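Local coordinates for Rho guanine nucleotide exchange factor 11 (Homo sapiens, PDB 5JHH), which probably activates RhoA by promoting exchange of GDP for GTP through a DH domain assisted by the adjoining PH domain, at residues A[245-249]-A[250-254]. Numbering follows the deposited sequence.
Sequences KSLDL and TTRKM
The carbonyl oxygen of Asp-248 is gripped twice by Thr-251: OG1 donates to it over 3.0 Å, in the carbonyl plane, and the backbone N adds a weak, nearly straight bond of 3.3 Å. Threonine suits the place because its hydroxyl sits close to the backbone; chi1 of 63° tucks OG1 between the backbone N and the carbonyl carbon, while CG2 lies 3.8 Å from Asp-248 OD2. The Asp-248 side chain is an acceptor too: CG stands anti to the backbone N (chi1 -172°), which brings OD1 to 2.8 Å from Thr-250 N in a bent bond (139°), met from above the carboxylate plane. Aspartate, with its short arm, thus suits the start of a short 3-10 segment, continued by the bond from Arg-252 N to Leu-249 O (3.3 Å). Replacing Asp-248 by alanine would remove the carboxylate and is likely to leave Thr-250 N without that acceptor, the start of the turn being held less firmly. Arginine is long enough to pass Leu-247, whose CD1 lies 3.9 Å from Arg-252 NE, and reach a salt bridge with Asp-279. Apolar side chains fit where Leu-249 packs on Tyr-224 and Leu-275, and Leu-247 on Leu-293. The turn thus pairs the N atoms of Thr-250, Thr-251 and Arg-252 internally, while Gln-225 of helix 189-227 binds Leu-249 N and Leu-247 O, fixing the approach to strand 254-263 of the PH domain.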
loop_
_atom_site.group_PDB
_atom_site.type_symbol
_atom_site.label_atom_id
_atom_site.label_comp_id
_atom_site.label_asym_id
_atom_site.label_seq_id
_atom_site.Cartn_x
_atom_site.Cartn_y
_atom_site.Cartn_z
ATOM N N LYS A 245 28.908 9.804 -20.385
ATOM C CA LYS A 245 28.455 9.473 -21.736
ATOM C C LYS A 245 28.031 8.004 -21.833
ATOM O O LYS A 245 27.175 7.649 -22.660
ATOM C CB LYS A 245 29.546 9.802 -22.774
ATOM C CG LYS A 245 30.901 9.108 -22.600
ATOM C CD LYS A 245 31.981 9.843 -23.404
ATOM C CE LYS A 245 33.365 9.226 -23.250
ATOM N NZ LYS A 245 33.539 8.018 -24.109
ATOM N N SER A 246 28.618 7.165 -20.981
ATOM C CA SER A 246 28.290 5.750 -20.949
ATOM C C SER A 246 27.585 5.382 -19.620
ATOM O O SER A 246 27.607 4.221 -19.179
ATOM C CB SER A 246 29.572 4.936 -21.121
ATOM O OG SER A 246 30.452 5.246 -20.056
ATOM N N LEU A 247 26.942 6.371 -19.002
ATOM C CA LEU A 247 26.133 6.144 -17.802
ATOM C C LEU A 247 25.201 4.947 -17.930
ATOM O O LEU A 247 24.322 4.920 -18.811
ATOM C CB LEU A 247 25.269 7.372 -17.492
ATOM C CG LEU A 247 24.314 7.161 -16.308
ATOM C CD1 LEU A 247 25.089 6.847 -15.036
ATOM C CD2 LEU A 247 23.379 8.338 -16.094
ATOM N N ASP A 248 25.372 3.991 -17.022
ATOM C CA ASP A 248 24.558 2.790 -17.015
ATOM C C ASP A 248 23.665 2.715 -15.781
ATOM O O ASP A 248 24.130 2.381 -14.698
ATOM C CB ASP A 248 25.418 1.547 -17.060
ATOM C CG ASP A 248 24.589 0.305 -17.236
ATOM O OD1 ASP A 248 23.355 0.388 -17.047
ATOM O OD2 ASP A 248 25.153 -0.740 -17.605
ATOM N N LEU A 249 22.372 2.961 -15.959
ATOM C CA LEU A 249 21.458 2.985 -14.825
ATOM C C LEU A 249 21.366 1.638 -14.112
ATOM O O LEU A 249 21.167 1.595 -12.915
ATOM C CB LEU A 249 20.071 3.424 -15.273
ATOM C CG LEU A 249 20.049 4.778 -15.977
ATOM C CD1 LEU A 249 18.648 5.076 -16.477
ATOM C CD2 LEU A 249 20.547 5.886 -15.075
ATOM N N THR A 250 21.545 0.560 -14.856
ATOM C CA THR A 250 21.410 -0.785 -14.357
ATOM C C THR A 250 22.311 -1.113 -13.174
ATOM O O THR A 250 22.045 -2.074 -12.474
ATOM C CB THR A 250 21.669 -1.773 -15.505
ATOM O OG1 THR A 250 20.527 -1.751 -16.364
ATOM C CG2 THR A 250 21.911 -3.219 -15.022
ATOM N N THR A 251 23.367 -0.341 -12.938
ATOM C CA THR A 251 24.394 -0.745 -11.957
ATOM C C THR A 251 24.291 0.025 -10.653
ATOM O O THR A 251 25.191 -0.021 -9.822
ATOM C CB THR A 251 25.789 -0.478 -12.517
ATOM O OG1 THR A 251 25.914 0.935 -12.722
ATOM C CG2 THR A 251 26.004 -1.257 -13.886
ATOM N N ARG A 252 23.198 0.762 -10.484
ATOM C CA ARG A 252 23.003 1.601 -9.303
ATOM C C ARG A 252 21.649 1.344 -8.706
ATOM O O ARG A 252 20.741 0.832 -9.356
ATOM C CB ARG A 252 23.113 3.086 -9.674
ATOM C CG ARG A 252 24.506 3.482 -10.129
ATOM C CD ARG A 252 24.485 4.262 -11.439
ATOM N NE ARG A 252 25.831 4.560 -11.935
ATOM C CZ ARG A 252 26.705 5.290 -11.260
ATOM N NH1 ARG A 252 26.397 5.768 -10.067
ATOM N NH2 ARG A 252 27.896 5.538 -11.767
ATOM N N LYS A 253 21.501 1.739 -7.458
ATOM C CA LYS A 253 20.221 1.656 -6.831
ATOM C C LYS A 253 19.460 2.989 -6.916
ATOM O O LYS A 253 20.042 4.054 -6.816
ATOM C CB LYS A 253 20.385 1.188 -5.391
ATOM C CG LYS A 253 20.591 -0.316 -5.272
ATOM C CD LYS A 253 21.049 -0.698 -3.876
ATOM C CE LYS A 253 19.929 -0.520 -2.870
ATOM N NZ LYS A 253 20.194 -1.333 -1.649
ATOM N N MET A 254 18.153 2.898 -7.118
ATOM C CA MET A 254 17.300 4.052 -7.122
ATOM C C MET A 254 16.679 4.272 -5.768
ATOM O O MET A 254 16.156 3.352 -5.164
ATOM C CB MET A 254 16.180 3.868 -8.113
ATOM C CG MET A 254 15.300 5.115 -8.211
ATOM S SD MET A 254 14.434 5.140 -9.783
ATOM C CE MET A 254 13.474 3.645 -9.686
#